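Local coordinates for protein possible HxlR family transcriptional factor (Thermoplasma volcanium, PDB 3DF8) that probably binds DNA as a transcriptional regulator of the HxlR family, whose fold carries a helix-turn-helix, at residues G89-V92 and R93-L96; L21-L24 and G25-Y28; M4-G8 and D9-C13. All blocks are in the same frame, centred on the assembly; numbering follows the deposited sequence.

Interaction 1: G89-V92 and R93-L96; sequences GMNV and RNSL
The carbonyl oxygen of Asn91 takes a backbone bond from Ser95 N at 3.2 Å and also a hydrogen from a water that sits 2.9 Å from it. In one of its two conformers Ser95 brings OG within 2.8 Å of that water, so this bridge may not be permanent. A second water bridges the side chains of Asn91 and Asn94: Asn91 OD1 accepts from it over a long 3.3 Å, while Asn94 ND2 donates to it at 2.7 Å. Asn94 has its CG anti to the carbonyl carbon (chi1 -74°), which folds the amide back over the Met90 carbonyl, CG to Met90 O being 3.2 Å. The amide of Asn91 turns its ND2 the other way, to Tyr102 OH of the second subunit.

Beside these amides, selenomethionine Met90 runs alongside Arg93 with SE 4.1 Å from Arg93 CD. The extended arginine then carries its guanidinium on to Ser34 O and to Arg6 O of the second subunit, while Val92 and Leu96 pack on helix 29-36 and on that subunit. One stretch of helix 87-108 thus divides its chemistry: waters and amides link successive turns on one flank, while apolar groups and one long arginine serve the interfaces.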
loop_
_atom_site.group_PDB
_atom_site.type_symbol
_atom_site.label_atom_id
_atom_site.label_comp_id
_atom_site.label_asym_id
_atom_site.label_seq_id
_atom_site.Cartn_x
_atom_site.Cartn_y
_atom_site.Cartn_z
ATOM N N GLY A 89 -3.894 -12.569 6.699
ATOM C CA GLY A 89 -2.689 -11.712 6.712
ATOM C C GLY A 89 -1.667 -12.226 5.704
ATOM O O GLY A 89 -1.005 -11.423 4.997
HETATM N N MSE A 90 -1.542 -13.547 5.621
HETATM C CA MSE A 90 -0.601 -14.141 4.649
HETATM C C MSE A 90 -1.054 -13.886 3.188
HETATM O O MSE A 90 -0.232 -13.596 2.300
HETATM C CB MSE A 90 -0.403 -15.645 4.888
HETATM C CG MSE A 90 0.681 -16.240 3.956
HETATM SE SE MSE A 90 2.488 -15.441 4.209
HETATM C CE MSE A 90 2.769 -16.029 6.022
ATOM N N ASN A 91 -2.357 -13.924 2.953
ATOM C CA ASN A 91 -2.889 -13.511 1.650
ATOM C C ASN A 91 -2.561 -12.059 1.307
ATOM O O ASN A 91 -2.162 -11.740 0.183
ATOM C CB ASN A 91 -4.401 -13.721 1.604
ATOM C CG ASN A 91 -4.782 -15.184 1.613
ATOM O OD1 ASN A 91 -4.003 -16.047 1.192
ATOM N ND2 ASN A 91 -5.971 -15.476 2.096
ATOM N N VAL A 92 -2.762 -11.158 2.253
ATOM C CA VAL A 92 -2.301 -9.783 2.040
ATOM C C VAL A 92 -0.791 -9.733 1.712
ATOM O O VAL A 92 -0.386 -9.032 0.800
ATOM C CB VAL A 92 -2.614 -8.913 3.288
ATOM C CG1 VAL A 92 -1.977 -7.467 3.176
ATOM C CG2 VAL A 92 -4.172 -8.827 3.513
ATOM N N ARG A 93 0.014 -10.487 2.453
ATOM C CA ARG A 93 1.464 -10.377 2.297
ATOM C C ARG A 93 1.787 -10.836 0.907
ATOM O O ARG A 93 2.617 -10.239 0.214
ATOM C CB ARG A 93 2.198 -11.236 3.302
ATOM C CG ARG A 93 3.715 -10.972 3.246
ATOM C CD ARG A 93 4.435 -11.867 4.195
ATOM N NE ARG A 93 5.848 -11.543 4.359
ATOM C CZ ARG A 93 6.833 -11.922 3.542
ATOM N NH1 ARG A 93 8.092 -11.538 3.794
ATOM N NH2 ARG A 93 6.572 -12.689 2.483
ATOM N N ASN A 94 1.116 -11.900 0.498
ATOM C CA ASN A 94 1.335 -12.488 -0.845
ATOM C C ASN A 94 1.119 -11.439 -1.956
ATOM O O ASN A 94 1.908 -11.365 -2.891
ATOM C CB ASN A 94 0.442 -13.717 -1.104
ATOM C CG ASN A 94 0.908 -14.946 -0.343
ATOM O OD1 ASN A 94 2.040 -14.990 0.159
ATOM N ND2 ASN A 94 0.026 -15.947 -0.229
ATOM N N SER A 95 0.064 -10.634 -1.843
ATOM C CA SER A 95 -0.180 -9.575 -2.832
ATOM C C SER A 95 0.709 -8.362 -2.647
ATOM O O SER A 95 0.926 -7.604 -3.584
ATOM C CB SER A 95 -1.648 -9.155 -2.851
ATOM O OG SER A 95 -2.481 -10.284 -2.906
ATOM N N LEU A 96 1.247 -8.180 -1.444
ATOM C CA LEU A 96 2.089 -7.056 -1.153
ATOM C C LEU A 96 3.483 -7.177 -1.727
ATOM O O LEU A 96 4.042 -6.165 -2.153
ATOM C CB LEU A 96 2.193 -6.903 0.370
ATOM C CG LEU A 96 2.485 -5.626 1.101
ATOM C CD1 LEU A 96 1.660 -4.440 0.509
ATOM C CD2 LEU A 96 2.181 -5.848 2.623
HETATM O O HOH W 1 -3.524 -12.758 -2.134
HETATM O O HOH W 2 -2.290 -15.498 -1.541
#

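Interaction 2: L21-L24 and G25-Y28; sequences LHLL and GKKY. With ACT (acetate ion), chain C.
Lys26 lays its CE against the His22 ring, 3.4 Å from His22 CD2, although both residues are basic. The two side chains meet at a slant, the methylene coming obliquely to the ring and the ammonium continuing past it, NZ 3.5 Å from His22 NE2. His22 has its CG anti to the backbone N (chi1 179°), which swings the imidazole along the helix toward the lysine; the lysine chain is extended until it bends at its last torsion. Arg62 NH2 also lies close to Lys26 NZ; taken alone, these positive groups would probably disfavour protonation of the imidazole, though an acetate about 4 Å from the His22 side chain may offset this.

Beneath the side chains, helix 21-25 runs out into the link to helix 29-36, in the HxlR-like helix-turn-helix fold. Gly25 N still makes the helical bond to Leu21 O (3.0 Å), but Lys26 N donates to Leu23 O at 3.0 Å from well above that carbonyl's plane, with a weak second bond to His22 O. Thr29 OG1 of the next helix lies in hydrogen-bonding contact with both Leu23 O and Lys26 O. A water gives one hydrogen to Leu24 O and the other to Lys26 O, tying them across the link.

Further on, Lys27 NZ donates to an oxygen, O, of another acetate at 2.7 Å; the ion probably came from the crystallisation liquor. The same lysine sets its CG over one face of the Tyr28 ring, offset toward the rim, and Tyr28 takes the N-cap position before helix 29-36.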
loop_
_atom_site.group_PDB
_atom_site.type_symbol
_atom_site.label_atom_id
_atom_site.label_comp_id
_atom_site.label_asym_id
_atom_site.label_seq_id
_atom_site.Cartn_x
_atom_site.Cartn_y
_atom_site.Cartn_z
ATOM N N LEU A 21 -7.993 -0.685 3.589
ATOM C CA LEU A 21 -6.978 0.080 2.880
ATOM C C LEU A 21 -6.446 1.194 3.797
ATOM O O LEU A 21 -5.255 1.475 3.763
ATOM C CB LEU A 21 -7.559 0.686 1.589
ATOM C CG LEU A 21 -6.610 1.541 0.750
ATOM C CD1 LEU A 21 -5.384 0.747 0.325
ATOM C CD2 LEU A 21 -7.384 2.086 -0.457
ATOM N N HIS A 22 -7.319 1.796 4.618
ATOM C CA HIS A 22 -6.933 2.855 5.550
ATOM C C HIS A 22 -5.816 2.367 6.452
ATOM O O HIS A 22 -4.759 3.010 6.577
ATOM C CB HIS A 22 -8.153 3.306 6.393
ATOM C CG HIS A 22 -7.853 4.370 7.405
ATOM N ND1 HIS A 22 -7.793 5.706 7.077
ATOM C CD2 HIS A 22 -7.652 4.303 8.743
ATOM C CE1 HIS A 22 -7.546 6.419 8.167
ATOM N NE2 HIS A 22 -7.449 5.591 9.192
ATOM N N LEU A 23 -6.041 1.217 7.070
ATOM C CA LEU A 23 -5.031 0.643 7.976
ATOM C C LEU A 23 -3.757 0.315 7.205
ATOM O O LEU A 23 -2.648 0.705 7.621
ATOM C CB LEU A 23 -5.577 -0.618 8.629
ATOM C CG LEU A 23 -4.581 -1.442 9.458
ATOM C CD1 LEU A 23 -3.828 -0.600 10.528
ATOM C CD2 LEU A 23 -5.314 -2.645 10.081
ATOM N N LEU A 24 -3.932 -0.361 6.072
ATOM C CA LEU A 24 -2.792 -0.777 5.260
ATOM C C LEU A 24 -1.881 0.374 4.854
ATOM O O LEU A 24 -0.674 0.183 4.717
ATOM C CB LEU A 24 -3.256 -1.575 4.042
ATOM C CG LEU A 24 -3.039 -3.090 4.118
ATOM C CD1 LEU A 24 -1.645 -3.409 3.621
ATOM C CD2 LEU A 24 -3.279 -3.711 5.509
ATOM N N GLY A 25 -2.454 1.554 4.694
ATOM C CA GLY A 25 -1.678 2.738 4.313
ATOM C C GLY A 25 -0.917 3.440 5.432
ATOM O O GLY A 25 0.059 4.138 5.166
ATOM N N LYS A 26 -1.359 3.273 6.676
ATOM C CA LYS A 26 -0.704 3.916 7.808
ATOM C C LYS A 26 0.772 3.509 7.868
ATOM O O LYS A 26 1.121 2.351 7.551
ATOM C CB LYS A 26 -1.398 3.525 9.113
ATOM C CG LYS A 26 -2.777 4.111 9.268
ATOM C CD LYS A 26 -3.348 3.782 10.637
ATOM C CE LYS A 26 -4.869 3.927 10.606
ATOM N NZ LYS A 26 -5.398 4.650 11.811
ATOM N N LYS A 27 1.610 4.457 8.299
ATOM C CA LYS A 27 3.048 4.264 8.339
ATOM C C LYS A 27 3.375 2.926 9.014
ATOM O O LYS A 27 2.844 2.634 10.091
ATOM C CB LYS A 27 3.741 5.425 9.070
ATOM C CG LYS A 27 5.223 5.421 8.819
ATOM C CD LYS A 27 5.923 6.676 9.374
ATOM C CE LYS A 27 7.410 6.595 9.060
ATOM N NZ LYS A 27 7.615 6.086 7.652
ATOM N N TYR A 28 4.239 2.129 8.365
ATOM C CA TYR A 28 4.738 0.844 8.887
ATOM C C TYR A 28 3.859 -0.386 8.685
ATOM O O TYR A 28 4.330 -1.497 8.854
ATOM C CB TYR A 28 5.147 0.944 10.363
ATOM C CG TYR A 28 6.232 1.974 10.635
ATOM C CD1 TYR A 28 5.950 3.115 11.386
ATOM C CD2 TYR A 28 7.547 1.786 10.174
ATOM C CE1 TYR A 28 6.935 4.044 11.646
ATOM C CE2 TYR A 28 8.529 2.717 10.439
ATOM C CZ TYR A 28 8.217 3.838 11.175
ATOM O OH TYR A 28 9.188 4.768 11.465
HETATM C C ACT C . 6.646 3.970 5.821
HETATM O O ACT C . 7.585 3.568 6.554
HETATM O OXT ACT C . 6.768 5.138 5.370
HETATM C CH3 ACT C . 5.443 3.124 5.522
HETATM O O HOH W 3 1.912 0.847 5.421
#

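Interaction 3: M4-G8 and D9-C13; sequences MLRYG and DTEIC
A two-stranded antiparallel hairpin, closed by a type II' turn from Tyr7 to Thr10, pairs Leu5 with Ile12 through two nearly straight bonds, Leu5 N to Ile12 O and Ile12 N to Leu5 O, both 2.7 Å. At the turn, Tyr7 O is held twice: Thr10 OG1 reaches it at 2.8 Å on a lone pair, and Thr10 N comes from above the carbonyl plane. The hydroxyl can do this, standing between backbone N and carbonyl carbon (chi1 77°).

On one face Arg6 bends twice and lays its guanidinium nearly flat against the Glu11 carboxylate, the planes 6° apart, with Glu11 CG 3.7 Å above the centre of the guanidinium. No N-H points at the acid: Arg6 NH1 stays 4.0 Å from Glu11 OE2, while Arg6 NH2 bonds Gly8 O at 3.2 Å. With an alanine in place of Arg6, Gly8 O would probably lose its side-chain donor and Glu11 its stacked cation. Selenomethionine Met4 passes its CE across Glu11 CB at 3.6 Å.

On the other face Tyr7 CB lies 3.5 Å from Ile12 CD1, and Ile12 and Leu5 pack on Met97 of the second subunit. Glycine second in the turn, at positive phi, is characteristic of a type II' beta hairpin.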
loop_
_atom_site.group_PDB
_atom_site.type_symbol
_atom_site.label_atom_id
_atom_site.label_comp_id
_atom_site.label_asym_id
_atom_site.label_seq_id
_atom_site.Cartn_x
_atom_site.Cartn_y
_atom_site.Cartn_z
HETATM N N MSE A 4 -14.289 2.885 -8.117
HETATM C CA MSE A 4 -14.397 1.701 -8.953
HETATM C C MSE A 4 -13.131 1.624 -9.771
HETATM O O MSE A 4 -12.837 2.554 -10.549
HETATM C CB MSE A 4 -15.623 1.814 -9.885
HETATM C CG MSE A 4 -16.935 1.610 -9.171
HETATM SE SE MSE A 4 -17.118 -0.217 -8.496
HETATM C CE MSE A 4 -17.727 -1.131 -10.095
ATOM N N LEU A 5 -12.357 0.564 -9.571
ATOM C CA LEU A 5 -11.035 0.446 -10.199
ATOM C C LEU A 5 -10.981 -0.684 -11.242
ATOM O O LEU A 5 -11.288 -1.827 -10.947
ATOM C CB LEU A 5 -9.925 0.267 -9.141
ATOM C CG LEU A 5 -10.184 1.047 -7.860
ATOM C CD1 LEU A 5 -9.272 0.551 -6.760
ATOM C CD2 LEU A 5 -10.006 2.535 -8.150
ATOM N N ARG A 6 -10.592 -0.338 -12.461
ATOM C CA ARG A 6 -10.515 -1.301 -13.551
ATOM C C ARG A 6 -9.398 -2.307 -13.270
ATOM O O ARG A 6 -8.265 -1.913 -13.000
ATOM C CB ARG A 6 -10.232 -0.566 -14.865
ATOM C CG ARG A 6 -10.019 -1.473 -16.074
ATOM C CD ARG A 6 -11.148 -2.422 -16.225
ATOM N NE ARG A 6 -12.430 -1.775 -16.523
ATOM C CZ ARG A 6 -13.552 -2.453 -16.762
ATOM N NH1 ARG A 6 -14.673 -1.802 -17.002
ATOM N NH2 ARG A 6 -13.548 -3.784 -16.761
ATOM N N TYR A 7 -9.728 -3.598 -13.348
ATOM C CA TYR A 7 -8.723 -4.648 -13.192
ATOM C C TYR A 7 -9.039 -5.736 -14.225
ATOM O O TYR A 7 -9.806 -6.660 -13.950
ATOM C CB TYR A 7 -8.740 -5.215 -11.765
ATOM C CG TYR A 7 -7.702 -6.273 -11.470
ATOM C CD1 TYR A 7 -6.465 -6.273 -12.107
ATOM C CD2 TYR A 7 -7.946 -7.260 -10.515
ATOM C CE1 TYR A 7 -5.498 -7.248 -11.805
ATOM C CE2 TYR A 7 -6.997 -8.216 -10.212
ATOM C CZ TYR A 7 -5.782 -8.216 -10.856
ATOM O OH TYR A 7 -4.854 -9.192 -10.569
ATOM N N GLY A 8 -8.485 -5.601 -15.433
ATOM C CA GLY A 8 -8.823 -6.557 -16.492
ATOM C C GLY A 8 -10.294 -6.415 -16.848
ATOM O O GLY A 8 -10.801 -5.313 -17.006
ATOM N N ASP A 9 -11.001 -7.530 -16.936
ATOM C CA ASP A 9 -12.412 -7.539 -17.309
ATOM C C ASP A 9 -13.321 -7.195 -16.122
ATOM O O ASP A 9 -14.540 -7.234 -16.260
ATOM C CB ASP A 9 -12.745 -8.914 -17.867
ATOM C CG ASP A 9 -14.109 -8.973 -18.587
ATOM O OD1 ASP A 9 -14.508 -8.015 -19.307
ATOM O OD2 ASP A 9 -14.765 -10.015 -18.446
ATOM N N THR A 10 -12.734 -6.900 -14.963
ATOM C CA THR A 10 -13.492 -6.713 -13.726
ATOM C C THR A 10 -13.308 -5.281 -13.205
ATOM O O THR A 10 -12.367 -4.569 -13.614
ATOM C CB THR A 10 -13.044 -7.698 -12.595
ATOM O OG1 THR A 10 -11.798 -7.243 -12.025
ATOM C CG2 THR A 10 -12.933 -9.145 -13.116
ATOM N N GLU A 11 -14.198 -4.858 -12.315
ATOM C CA GLU A 11 -13.928 -3.637 -11.550
ATOM C C GLU A 11 -13.898 -3.954 -10.055
ATOM O O GLU A 11 -14.744 -4.700 -9.549
ATOM C CB GLU A 11 -14.940 -2.537 -11.879
ATOM C CG GLU A 11 -14.847 -2.013 -13.303
ATOM C CD GLU A 11 -15.955 -1.019 -13.610
ATOM O OE1 GLU A 11 -17.118 -1.471 -13.786
ATOM O OE2 GLU A 11 -15.674 0.202 -13.681
ATOM N N ILE A 12 -12.918 -3.381 -9.373
ATOM C CA ILE A 12 -12.738 -3.570 -7.934
ATOM C C ILE A 12 -13.428 -2.369 -7.280
ATOM O O ILE A 12 -13.184 -1.222 -7.687
ATOM C CB ILE A 12 -11.227 -3.582 -7.569
ATOM C CG1 ILE A 12 -10.482 -4.681 -8.368
ATOM C CG2 ILE A 12 -11.027 -3.681 -6.015
ATOM C CD1 ILE A 12 -8.923 -4.571 -8.307
ATOM N N CYS A 13 -14.271 -2.663 -6.292
ATOM C CA CYS A 13 -14.983 -1.660 -5.538
ATOM C C CYS A 13 -14.292 -1.420 -4.189
ATOM O O CYS A 13 -14.106 -2.367 -3.410
ATOM C CB CYS A 13 -16.423 -2.133 -5.317
ATOM S SG CYS A 13 -17.483 -0.856 -4.670
HETATM O O HOH W 4 -13.401 1.462 -13.549
#

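In the fold
From the N terminus the three contacts follow in series; none nests within or crosses another. Interaction 3 comes first and closes the tight turn between strands 3-7 and 10-14, a contact whose centre lies about 23 Å from the centre of the chain. Interaction 2 follows, turning helix 21-25 into the link to helix 29-36. Interaction 1 closes no loop but spans successive turns of helix 87-108. Interactions 1 and 2 touch, joining the first helix to the last: in one conformer of Leu24, Leu24 CD1 comes within 4.1 Å of Val92 CG1. Within the chain interaction 3 touches neither, but all three contacts also reach the second subunit.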